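Local coordinates for protein phosphoribosylaminoimidazole-succinocarboxamide synthase (Thermotoga maritima, PDB 1KUT) that catalyses the ATP-driven joining of L-aspartate to carboxyaminoimidazole ribotide, giving SAICAR, in de novo purine biosynthesis, at residues 6-11 against 184-189; 85-88 against 93-96; 162-167 against 221-226. All blocks are in the same frame, centred on the assembly; numbering follows the deposited sequence.

Contact 1 of 3, residues 6-11 against 184-189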
ATOM      1  N   LYS B   6     -17.666   9.569 -12.944  1.00 41.99           N
ATOM      2  CA  LYS B   6     -17.227   9.223 -14.298  1.00 40.65           C
ATOM      3  C   LYS B   6     -18.154   8.335 -15.135  1.00 39.87           C
ATOM      4  O   LYS B   6     -18.227   8.514 -16.355  1.00 39.85           O
ATOM      5  CB  LYS B   6     -15.821   8.599 -14.248  1.00 40.86           C
ATOM      6  N   THR B   7     -18.854   7.382 -14.511  1.00 38.53           N
ATOM      7  CA  THR B   7     -19.747   6.498 -15.268  1.00 37.23           C
ATOM      8  C   THR B   7     -21.204   6.572 -14.838  1.00 36.40           C
ATOM      9  O   THR B   7     -22.089   5.959 -15.457  1.00 35.89           O
ATOM     10  CB  THR B   7     -19.317   5.020 -15.169  1.00 37.38           C
ATOM     11  OG1 THR B   7     -19.655   4.495 -13.877  1.00 36.97           O
ATOM     12  CG2 THR B   7     -17.822   4.893 -15.390  1.00 37.59           C
ATOM     13  N   LYS B   8     -21.460   7.310 -13.770  1.00 35.44           N
ATOM     14  CA  LYS B   8     -22.822   7.433 -13.295  1.00 34.81           C
ATOM     15  C   LYS B   8     -23.034   8.719 -12.527  1.00 34.59           C
ATOM     16  O   LYS B   8     -22.076   9.361 -12.076  1.00 34.16           O
ATOM     17  CB  LYS B   8     -23.198   6.215 -12.438  1.00 34.17           C
ATOM     18  CG  LYS B   8     -22.147   5.828 -11.441  1.00 33.63           C
ATOM     19  CD  LYS B   8     -22.418   4.448 -10.889  1.00 33.11           C
ATOM     20  CE  LYS B   8     -21.197   3.925 -10.167  1.00 32.34           C
ATOM     21  NZ  LYS B   8     -20.030   3.802 -11.076  1.00 31.76           N
ATOM     22  N   ILE B   9     -24.307   9.085 -12.405  1.00 34.39           N
ATOM     23  CA  ILE B   9     -24.727  10.289 -11.715  1.00 34.65           C
ATOM     24  C   ILE B   9     -25.639   9.877 -10.561  1.00 34.96           C
ATOM     25  O   ILE B   9     -26.549   9.055 -10.733  1.00 34.54           O
ATOM     26  CB  ILE B   9     -25.534  11.197 -12.668  1.00 34.70           C
ATOM     27  CG1 ILE B   9     -24.762  11.404 -13.969  1.00 34.63           C
ATOM     28  CG2 ILE B   9     -25.804  12.537 -12.020  1.00 34.75           C
ATOM     29  CD1 ILE B   9     -25.598  11.993 -15.088  1.00 34.46           C
ATOM     30  N   VAL B  10     -25.401  10.435  -9.382  1.00 35.31           N
ATOM     31  CA  VAL B  10     -26.247  10.118  -8.249  1.00 36.13           C
ATOM     32  C   VAL B  10     -27.106  11.332  -7.905  1.00 36.83           C
ATOM     33  O   VAL B  10     -26.634  12.469  -7.890  1.00 36.88           O
ATOM     34  CB  VAL B  10     -25.417   9.703  -7.012  1.00 36.12           C
ATOM     35  CG1 VAL B  10     -24.709  10.906  -6.432  1.00 36.45           C
ATOM     36  CG2 VAL B  10     -26.315   9.069  -5.976  1.00 35.93           C
ATOM     37  N   LYS B  11     -28.379  11.085  -7.647  1.00 37.73           N
ATOM     38  CA  LYS B  11     -29.294  12.152  -7.297  1.00 38.63           C
ATOM     39  C   LYS B  11     -30.118  11.749  -6.087  1.00 39.24           C
ATOM     40  O   LYS B  11     -30.910  10.803  -6.138  1.00 39.23           O
ATOM     41  CB  LYS B  11     -30.204  12.477  -8.480  1.00 38.84           C
ATOM     42  CG  LYS B  11     -29.528  13.324  -9.545  1.00 39.49           C
ATOM     43  CD  LYS B  11     -30.310  13.296 -10.853  1.00 39.94           C
ATOM     44  CE  LYS B  11     -29.933  14.473 -11.743  1.00 40.31           C
ATOM     45  NZ  LYS B  11     -30.437  15.778 -11.195  1.00 40.51           N
ATOM     46  N   GLY B 184     -21.649  -0.161  -2.016  1.00 19.50           N
ATOM     47  CA  GLY B 184     -22.247   0.866  -2.845  1.00 19.78           C
ATOM     48  C   GLY B 184     -21.785   0.652  -4.272  1.00 19.92           C
ATOM     49  O   GLY B 184     -21.587  -0.482  -4.717  1.00 20.43           O
ATOM     50  N   ASP B 185     -21.606   1.753  -4.981  1.00 20.33           N
ATOM     51  CA  ASP B 185     -21.150   1.759  -6.359  1.00 20.68           C
ATOM     52  C   ASP B 185     -21.868   0.783  -7.275  1.00 20.55           C
ATOM     53  O   ASP B 185     -23.096   0.744  -7.288  1.00 21.64           O
ATOM     54  CB  ASP B 185     -19.647   1.520  -6.419  1.00 21.75           C
ATOM     55  CG  ASP B 185     -19.016   2.149  -7.658  1.00 22.50           C
ATOM     56  OD1 ASP B 185     -19.226   3.360  -7.866  1.00 23.28           O
ATOM     57  OD2 ASP B 185     -18.320   1.447  -8.419  1.00 22.60           O
ATOM     58  N   GLU B 186     -21.122  -0.006  -8.039  1.00 19.89           N
ATOM     59  CA  GLU B 186     -21.735  -0.938  -8.980  1.00 19.59           C
ATOM     60  C   GLU B 186     -20.998  -2.278  -9.082  1.00 18.96           C
ATOM     61  O   GLU B 186     -20.068  -2.557  -8.315  1.00 18.57           O
ATOM     62  CB  GLU B 186     -21.796  -0.286 -10.367  1.00 20.55           C
ATOM     63  CG  GLU B 186     -20.427  -0.100 -11.056  1.00 23.40           C
ATOM     64  CD  GLU B 186     -20.525   0.563 -12.443  1.00 24.95           C
ATOM     65  OE1 GLU B 186     -20.608   1.812 -12.522  1.00 26.56           O
ATOM     66  OE2 GLU B 186     -20.533  -0.168 -13.458  1.00 26.02           O
ATOM     67  N   ILE B 187     -21.434  -3.103 -10.032  1.00 17.94           N
ATOM     68  CA  ILE B 187     -20.821  -4.394 -10.277  1.00 17.76           C
ATOM     69  C   ILE B 187     -21.029  -4.738 -11.743  1.00 18.34           C
ATOM     70  O   ILE B 187     -22.039  -5.336 -12.118  1.00 18.32           O
ATOM     71  CB  ILE B 187     -21.439  -5.516  -9.426  1.00 16.75           C
ATOM     72  CG1 ILE B 187     -21.351  -5.189  -7.939  1.00 16.59           C
ATOM     73  CG2 ILE B 187     -20.666  -6.788  -9.651  1.00 17.43           C
ATOM     74  CD1 ILE B 187     -21.908  -6.298  -7.050  1.00 16.01           C
ATOM     75  N   SER B 188     -20.066  -4.368 -12.581  1.00 19.15           N
ATOM     76  CA  SER B 188     -20.188  -4.640 -14.005  1.00 20.00           C
ATOM     77  C   SER B 188     -18.809  -4.789 -14.603  1.00 20.26           C
ATOM     78  O   SER B 188     -17.815  -4.715 -13.887  1.00 19.89           O
ATOM     79  CB  SER B 188     -20.909  -3.479 -14.684  1.00 20.37           C
ATOM     80  OG  SER B 188     -20.109  -2.302 -14.604  1.00 20.55           O
ATOM     81  N   PRO B 189     -18.732  -5.015 -15.930  1.00 20.56           N
ATOM     82  CA  PRO B 189     -17.428  -5.161 -16.584  1.00 20.71           C
ATOM     83  C   PRO B 189     -16.518  -3.993 -16.265  1.00 20.97           C
ATOM     84  O   PRO B 189     -15.300  -4.096 -16.386  1.00 21.40           O
ATOM     85  CB  PRO B 189     -17.797  -5.260 -18.061  1.00 20.71           C
ATOM     86  CG  PRO B 189     -19.061  -6.097 -17.994  1.00 20.25           C
ATOM     87  CD  PRO B 189     -19.818  -5.408 -16.847  1.00 20.47           C
TER
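K8 reaches across from the start of strand 8-13 and places its amino group between the carboxylates of D185 and E186. The closer partner is E186. K8 NZ donates to E186 OE1 in a hydrogen-bonded salt bridge of 2.5 Å, short enough for its exact length to be doubtful. The amine comes in on the anti lone pair of OE1, the one turned away from OE2. The second ion pair is longer, with 3.3 Å from K8 NZ to D185 OD1. Here the two side chains meet at about a right angle, and K8 CE lies 3.1 Å from the same D185 OD1. K8 and E186 cross obliquely. A third partner sits next door in sequence, because K8 NZ also donates to T7 OG1 over 2.9 Å. The lysine is nearly straight up to CE and then bends at its last torsion (chi4 -61°), which swings NZ round to T7 OG1 and E186 OE1. Three oxygens therefore hold one amino group. E186 runs straight beyond CG (chi2 -180°), which carries its carboxylate out to K8. S188 OG donates to the other oxygen, OE2, in a very short bond; with both oxygens engaged, the carboxylate is probably held against rotation. A methionine in place of K8 would probably leave D185 and E186 close together without the positive charge between them, and T7 OG1 without its donor. D185 OD2 has a weak, long ion pair to K170. The network joins the N-terminal antiparallel sheet to the loop between strands 181-183 and 192-196. On the sheet side K8 lies against L19 and F21 of strand 16-21. On the loop side E186 and S188 touch helix 39-55, and P189 packs on helix 214-229.

Contact 2 of 3, residues 85-88 against 93-96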
ATOM      1  N   VAL B  85     -10.071  -3.580  -3.661  1.00 17.12           N
ATOM      2  CA  VAL B  85      -9.871  -4.545  -4.716  1.00 16.50           C
ATOM      3  C   VAL B  85      -9.538  -5.927  -4.183  1.00 16.76           C
ATOM      4  O   VAL B  85      -8.703  -6.077  -3.282  1.00 16.07           O
ATOM      5  CB  VAL B  85      -8.724  -4.083  -5.636  1.00 17.04           C
ATOM      6  CG1 VAL B  85      -8.488  -5.097  -6.748  1.00 17.12           C
ATOM      7  CG2 VAL B  85      -9.050  -2.707  -6.211  1.00 16.35           C
ATOM      8  N   VAL B  86     -10.204  -6.940  -4.733  1.00 16.60           N
ATOM      9  CA  VAL B  86      -9.926  -8.305  -4.341  1.00 17.20           C
ATOM     10  C   VAL B  86      -9.355  -8.998  -5.567  1.00 18.04           C
ATOM     11  O   VAL B  86      -9.929  -8.923  -6.670  1.00 18.49           O
ATOM     12  CB  VAL B  86     -11.190  -9.041  -3.875  1.00 17.10           C
ATOM     13  CG1 VAL B  86     -10.837 -10.463  -3.475  1.00 17.12           C
ATOM     14  CG2 VAL B  86     -11.804  -8.317  -2.689  1.00 17.05           C
ATOM     15  N   ARG B  87      -8.214  -9.655  -5.400  1.00 18.57           N
ATOM     16  CA  ARG B  87      -7.611 -10.348  -6.520  1.00 19.31           C
ATOM     17  C   ARG B  87      -7.625 -11.839  -6.268  1.00 20.08           C
ATOM     18  O   ARG B  87      -7.293 -12.294  -5.177  1.00 19.76           O
ATOM     19  CB  ARG B  87      -6.170  -9.879  -6.730  1.00 19.98           C
ATOM     20  CG  ARG B  87      -6.062  -8.405  -7.079  1.00 19.99           C
ATOM     21  CD  ARG B  87      -4.631  -7.944  -7.065  1.00 20.49           C
ATOM     22  NE  ARG B  87      -4.561  -6.488  -7.113  1.00 20.57           N
ATOM     23  CZ  ARG B  87      -4.823  -5.754  -8.190  1.00 20.53           C
ATOM     24  NH1 ARG B  87      -5.167  -6.338  -9.328  1.00 20.38           N
ATOM     25  NH2 ARG B  87      -4.748  -4.429  -8.120  1.00 20.04           N
ATOM     26  N   LEU B  88      -8.034 -12.587  -7.292  1.00 20.43           N
ATOM     27  CA  LEU B  88      -8.087 -14.031  -7.240  1.00 21.36           C
ATOM     28  C   LEU B  88      -6.989 -14.544  -8.161  1.00 22.04           C
ATOM     29  O   LEU B  88      -6.457 -15.637  -7.967  1.00 22.11           O
ATOM     30  CB  LEU B  88      -9.451 -14.521  -7.739  1.00 21.54           C
ATOM     31  CG  LEU B  88     -10.502 -14.953  -6.710  1.00 21.15           C
ATOM     32  CD1 LEU B  88     -10.498 -14.033  -5.532  1.00 21.28           C
ATOM     33  CD2 LEU B  88     -11.869 -14.978  -7.371  1.00 21.26           C
ATOM     34  N   SER B  93      -2.305  -4.000 -12.541  1.00 27.97           N
ATOM     35  CA  SER B  93      -1.307  -3.290 -11.764  1.00 27.86           C
ATOM     36  C   SER B  93      -0.596  -4.254 -10.828  1.00 28.20           C
ATOM     37  O   SER B  93       0.455  -3.923 -10.258  1.00 28.14           O
ATOM     38  CB  SER B  93      -1.972  -2.200 -10.938  1.00 27.99           C
ATOM     39  OG  SER B  93      -2.744  -2.779  -9.895  1.00 27.85           O
ATOM     40  N   PHE B  94      -1.163  -5.446 -10.655  1.00 27.80           N
ATOM     41  CA  PHE B  94      -0.530  -6.406  -9.768  1.00 27.63           C
ATOM     42  C   PHE B  94       0.702  -7.007 -10.416  1.00 27.60           C
ATOM     43  O   PHE B  94       1.699  -7.235  -9.744  1.00 27.39           O
ATOM     44  CB  PHE B  94      -1.482  -7.531  -9.366  1.00 27.27           C
ATOM     45  CG  PHE B  94      -0.902  -8.458  -8.317  1.00 26.93           C
ATOM     46  CD1 PHE B  94      -1.024  -8.161  -6.962  1.00 26.36           C
ATOM     47  CD2 PHE B  94      -0.186  -9.598  -8.693  1.00 26.55           C
ATOM     48  CE1 PHE B  94      -0.443  -8.984  -6.003  1.00 26.33           C
ATOM     49  CE2 PHE B  94       0.401 -10.426  -7.742  1.00 26.05           C
ATOM     50  CZ  PHE B  94       0.274 -10.123  -6.397  1.00 26.20           C
ATOM     51  N   VAL B  95       0.640  -7.285 -11.712  1.00 27.82           N
ATOM     52  CA  VAL B  95       1.804  -7.849 -12.381  1.00 28.17           C
ATOM     53  C   VAL B  95       2.850  -6.762 -12.615  1.00 28.52           C
ATOM     54  O   VAL B  95       4.053  -7.014 -12.559  1.00 27.81           O
ATOM     55  CB  VAL B  95       1.420  -8.525 -13.714  1.00 28.41           C
ATOM     56  CG1 VAL B  95       0.676  -9.827 -13.431  1.00 28.39           C
ATOM     57  CG2 VAL B  95       0.541  -7.596 -14.549  1.00 28.84           C
ATOM     58  N   ARG B  96       2.390  -5.535 -12.835  1.00 29.28           N
ATOM     59  CA  ARG B  96       3.313  -4.433 -13.057  1.00 30.25           C
ATOM     60  C   ARG B  96       4.061  -4.015 -11.787  1.00 30.09           C
ATOM     61  O   ARG B  96       5.092  -3.348 -11.860  1.00 30.69           O
ATOM     62  CB  ARG B  96       2.563  -3.231 -13.638  1.00 31.30           C
ATOM     63  CG  ARG B  96       1.847  -3.545 -14.958  1.00 32.47           C
ATOM     64  CD  ARG B  96       1.523  -2.275 -15.718  1.00 33.45           C
ATOM     65  NE  ARG B  96       0.591  -1.415 -14.996  1.00 34.25           N
ATOM     66  CZ  ARG B  96      -0.727  -1.600 -14.937  1.00 35.04           C
ATOM     67  NH1 ARG B  96      -1.297  -2.626 -15.566  1.00 34.88           N
ATOM     68  NH2 ARG B  96      -1.476  -0.754 -14.237  1.00 35.05           N
TER
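After strand 78-87 the chain turns a corner at L88 and then comes back as a short helix that sets F94 opposite R87, with 8.7 Å between R87 CA and F94 CA. R87 points toward the helix and runs extended from CG to NE. Its guanidinium is sandwiched. V85 CG1 lies 3.9 Å above one face, over the centre. F94 CB covers the opposite face 3.6 Å from the plane, displaced toward the rim. F94 CG is anti to the backbone N (chi1 -173°), which lays the ring beside the arginine stem, and F94 CD1 comes within 3.6 Å of R87 CD. The ring and guanidinium planes are inclined by 37°, so this is not a parallel stack. At the far end R87 NH2 lies 3.1 Å from S93 OG. The main polar partner of R87 is E112, which forms a salt bridge with R87 NE. F94 also meets Y98 edge to face. R87 and S93 fall in a region that matches the SAICAR synthetase family signature, which ends at S93; F94 follows directly after it. The contact brings the signature's arginine and its final serine together where a sheet strand passes into a short helix.

Contact 3 of 3, residues 162-167 against 221-226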
ATOM      1  N   ALA B 162     -21.353 -20.767 -15.111  1.00 37.83           N
ATOM      2  CA  ALA B 162     -21.253 -20.531 -16.551  1.00 37.43           C
ATOM      3  C   ALA B 162     -19.849 -20.783 -17.096  1.00 37.33           C
ATOM      4  O   ALA B 162     -19.551 -20.454 -18.248  1.00 37.36           O
ATOM      5  CB  ALA B 162     -21.666 -19.104 -16.857  1.00 37.50           C
ATOM      6  N   ASN B 163     -18.996 -21.371 -16.264  1.00 37.26           N
ATOM      7  CA  ASN B 163     -17.614 -21.645 -16.642  1.00 36.94           C
ATOM      8  C   ASN B 163     -16.851 -20.378 -17.013  1.00 36.13           C
ATOM      9  O   ASN B 163     -16.083 -20.336 -17.982  1.00 35.73           O
ATOM     10  CB  ASN B 163     -17.554 -22.652 -17.784  1.00 37.96           C
ATOM     11  CG  ASN B 163     -17.881 -24.058 -17.329  1.00 38.94           C
ATOM     12  OD1 ASN B 163     -19.046 -24.473 -17.323  1.00 39.70           O
ATOM     13  ND2 ASN B 163     -16.850 -24.800 -16.925  1.00 39.15           N
ATOM     14  N   PHE B 164     -17.100 -19.329 -16.242  1.00 35.10           N
ATOM     15  CA  PHE B 164     -16.402 -18.070 -16.422  1.00 33.94           C
ATOM     16  C   PHE B 164     -15.675 -17.878 -15.115  1.00 32.99           C
ATOM     17  O   PHE B 164     -16.215 -18.210 -14.058  1.00 32.92           O
ATOM     18  CB  PHE B 164     -17.369 -16.916 -16.642  1.00 34.12           C
ATOM     19  CG  PHE B 164     -17.762 -16.732 -18.070  1.00 34.66           C
ATOM     20  CD1 PHE B 164     -18.944 -17.282 -18.558  1.00 34.81           C
ATOM     21  CD2 PHE B 164     -16.939 -16.017 -18.937  1.00 34.38           C
ATOM     22  CE1 PHE B 164     -19.301 -17.116 -19.895  1.00 34.94           C
ATOM     23  CE2 PHE B 164     -17.284 -15.849 -20.267  1.00 34.42           C
ATOM     24  CZ  PHE B 164     -18.469 -16.397 -20.752  1.00 34.75           C
ATOM     25  N   GLU B 165     -14.449 -17.371 -15.176  1.00 31.96           N
ATOM     26  CA  GLU B 165     -13.692 -17.158 -13.959  1.00 30.96           C
ATOM     27  C   GLU B 165     -13.418 -15.703 -13.656  1.00 29.66           C
ATOM     28  O   GLU B 165     -13.013 -14.911 -14.518  1.00 29.15           O
ATOM     29  CB  GLU B 165     -12.392 -17.955 -13.979  1.00 31.94           C
ATOM     30  CG  GLU B 165     -11.679 -17.988 -15.306  1.00 33.89           C
ATOM     31  CD  GLU B 165     -10.376 -18.767 -15.220  1.00 35.17           C
ATOM     32  OE1 GLU B 165     -10.393 -19.894 -14.663  1.00 35.70           O
ATOM     33  OE2 GLU B 165      -9.343 -18.252 -15.708  1.00 35.97           O
ATOM     34  N   LEU B 166     -13.669 -15.369 -12.396  1.00 28.22           N
ATOM     35  CA  LEU B 166     -13.490 -14.027 -11.888  1.00 26.61           C
ATOM     36  C   LEU B 166     -12.034 -13.816 -11.541  1.00 25.75           C
ATOM     37  O   LEU B 166     -11.507 -14.466 -10.648  1.00 25.80           O
ATOM     38  CB  LEU B 166     -14.361 -13.841 -10.647  1.00 26.05           C
ATOM     39  CG  LEU B 166     -14.335 -12.458 -10.020  1.00 25.81           C
ATOM     40  CD1 LEU B 166     -14.692 -11.411 -11.072  1.00 25.42           C
ATOM     41  CD2 LEU B 166     -15.311 -12.430  -8.852  1.00 25.45           C
ATOM     42  N   TRP B 167     -11.376 -12.908 -12.254  1.00 24.81           N
ATOM     43  CA  TRP B 167      -9.970 -12.628 -12.006  1.00 23.64           C
ATOM     44  C   TRP B 167      -9.767 -11.711 -10.811  1.00 22.84           C
ATOM     45  O   TRP B 167      -8.972 -11.998  -9.912  1.00 22.05           O
ATOM     46  CB  TRP B 167      -9.364 -12.005 -13.247  1.00 23.84           C
ATOM     47  CG  TRP B 167      -9.065 -13.002 -14.269  1.00 24.37           C
ATOM     48  CD1 TRP B 167      -9.802 -14.117 -14.570  1.00 24.75           C
ATOM     49  CD2 TRP B 167      -7.944 -13.004 -15.157  1.00 24.85           C
ATOM     50  NE1 TRP B 167      -9.202 -14.814 -15.596  1.00 25.25           N
ATOM     51  CE2 TRP B 167      -8.060 -14.153 -15.974  1.00 25.24           C
ATOM     52  CE3 TRP B 167      -6.848 -12.148 -15.345  1.00 24.42           C
ATOM     53  CZ2 TRP B 167      -7.122 -14.461 -16.961  1.00 24.94           C
ATOM     54  CZ3 TRP B 167      -5.926 -12.454 -16.322  1.00 24.07           C
ATOM     55  CH2 TRP B 167      -6.067 -13.601 -17.120  1.00 24.48           C
ATOM     56  N   LEU B 221     -24.016  -9.319 -19.422  1.00 26.62           N
ATOM     57  CA  LEU B 221     -25.427  -9.198 -19.079  1.00 27.42           C
ATOM     58  C   LEU B 221     -26.207 -10.477 -19.381  1.00 27.84           C
ATOM     59  O   LEU B 221     -26.832 -11.047 -18.479  1.00 27.67           O
ATOM     60  CB  LEU B 221     -26.082  -8.023 -19.820  1.00 26.85           C
ATOM     61  CG  LEU B 221     -27.569  -7.796 -19.493  1.00 26.52           C
ATOM     62  CD1 LEU B 221     -27.759  -7.660 -17.986  1.00 25.86           C
ATOM     63  CD2 LEU B 221     -28.084  -6.539 -20.204  1.00 25.90           C
ATOM     64  N   GLU B 222     -26.166 -10.931 -20.637  1.00 28.48           N
ATOM     65  CA  GLU B 222     -26.895 -12.143 -21.033  1.00 29.49           C
ATOM     66  C   GLU B 222     -26.546 -13.273 -20.082  1.00 29.44           C
ATOM     67  O   GLU B 222     -27.393 -14.055 -19.664  1.00 29.44           O
ATOM     68  CB  GLU B 222     -26.526 -12.557 -22.455  1.00 30.51           C
ATOM     69  CG  GLU B 222     -26.572 -11.415 -23.466  1.00 32.55           C
ATOM     70  CD  GLU B 222     -26.180 -11.860 -24.884  1.00 33.62           C
ATOM     71  OE1 GLU B 222     -25.087 -12.468 -25.053  1.00 33.66           O
ATOM     72  OE2 GLU B 222     -26.971 -11.593 -25.823  1.00 33.86           O
ATOM     73  N   LEU B 223     -25.272 -13.350 -19.751  1.00 30.02           N
ATOM     74  CA  LEU B 223     -24.776 -14.360 -18.837  1.00 30.38           C
ATOM     75  C   LEU B 223     -25.481 -14.231 -17.484  1.00 30.42           C
ATOM     76  O   LEU B 223     -26.000 -15.208 -16.950  1.00 30.34           O
ATOM     77  CB  LEU B 223     -23.270 -14.178 -18.693  1.00 30.95           C
ATOM     78  CG  LEU B 223     -22.501 -15.087 -17.753  1.00 31.34           C
ATOM     79  CD1 LEU B 223     -21.041 -15.039 -18.130  1.00 31.67           C
ATOM     80  CD2 LEU B 223     -22.702 -14.626 -16.323  1.00 31.79           C
ATOM     81  N   CYS B 224     -25.512 -13.019 -16.936  1.00 30.52           N
ATOM     82  CA  CYS B 224     -26.163 -12.797 -15.653  1.00 30.54           C
ATOM     83  C   CYS B 224     -27.657 -13.085 -15.722  1.00 30.66           C
ATOM     84  O   CYS B 224     -28.228 -13.649 -14.786  1.00 30.53           O
ATOM     85  CB  CYS B 224     -25.904 -11.366 -15.171  1.00 30.85           C
ATOM     86  SG  CYS B 224     -24.168 -11.092 -14.669  1.00 31.13           S
ATOM     87  N   ARG B 225     -28.296 -12.701 -16.822  1.00 30.97           N
ATOM     88  CA  ARG B 225     -29.726 -12.962 -16.986  1.00 31.33           C
ATOM     89  C   ARG B 225     -29.966 -14.470 -16.968  1.00 32.20           C
ATOM     90  O   ARG B 225     -30.872 -14.974 -16.290  1.00 31.90           O
ATOM     91  CB  ARG B 225     -30.224 -12.389 -18.313  1.00 30.54           C
ATOM     92  CG  ARG B 225     -30.399 -10.879 -18.320  1.00 30.13           C
ATOM     93  CD  ARG B 225     -30.838 -10.381 -19.690  1.00 29.32           C
ATOM     94  NE  ARG B 225     -31.182  -8.961 -19.682  1.00 28.98           N
ATOM     95  CZ  ARG B 225     -31.456  -8.254 -20.775  1.00 28.87           C
ATOM     96  NH1 ARG B 225     -31.418  -8.840 -21.962  1.00 29.10           N
ATOM     97  NH2 ARG B 225     -31.784  -6.969 -20.688  1.00 28.49           N
ATOM     98  N   SER B 226     -29.131 -15.189 -17.710  1.00 33.35           N
ATOM     99  CA  SER B 226     -29.243 -16.645 -17.810  1.00 34.91           C
ATOM    100  C   SER B 226     -29.166 -17.341 -16.457  1.00 35.82           C
ATOM    101  O   SER B 226     -30.069 -18.101 -16.078  1.00 35.88           O
ATOM    102  CB  SER B 226     -28.141 -17.186 -18.719  1.00 35.08           C
ATOM    103  OG  SER B 226     -28.410 -18.524 -19.066  1.00 35.38           O
TER
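A Schellman motif ends helix 138-160 and leads into strand 164-175, and its residues A162 and F164 pack on L223 of the C-terminal helix 214-229. N163 is the C-prime residue of the motif. Its positive phi of 59° lets the chain reverse there, and F164 N bonds back to F159 O. The turn leaves A162 and F164 both pointing toward the helix, while N163 between them takes no part. The contact is wholly apolar. A162 is the residue whose backbone runs closest to the helix, with A162 CA 7.5 Å from L223 CA. L223 is the one helix residue of 221-226 that touches the turn. Its CG is anti to the backbone N (chi1 178°), and this sends the side chain outward to the turn, where it divides its contacts. The CD1 methyl lies over a face of the F164 ring, and the two side chains run side by side and point opposite ways. The modelled gap between this methyl and the ring is too short for carbon atoms, so its exact depth is doubtful. A162 CB lies at the edge of the same ring, in its plane. The alanine methyl and the leucine thus meet F164 from different directions. F159 touches both F164 and L223, which extends the apolar patch into helix 138-160. F164 also makes a cation-pi contact with K196. Behind L223, C224 turns to F159 and to I49 and L50 of helix 39-55, while R225 forms a salt bridge with E45. The helix is regular here, with R225 N bonded to L221 O over 2.8 Å. The other apolar touch is A162 CB, 4.2 Å from L223 CG.

Overall arrangement
The centres of the three contacts lie 20 to 21 Å apart. Contacts 1 and 2 sit on opposite sides of the chain's centre. Contact 2 is nested inside the long loop closed by contact 1 and is complete before contact 3 begins. Contacts 1 and 3 cross along the chain and come within about 6 Å at their nearest atoms. Contacts 2 and 3 touch where L88 N lies 2.8 Å from W167 O, a probable hydrogen bond beside the paired strands 78-87 and 164-175 of the larger sheet. Contact 1 joins the smaller sheet to a loop of the larger; contact 2 is local to one end of strand 78-87; contact 3 sets the C-terminal helix against strand 164-175.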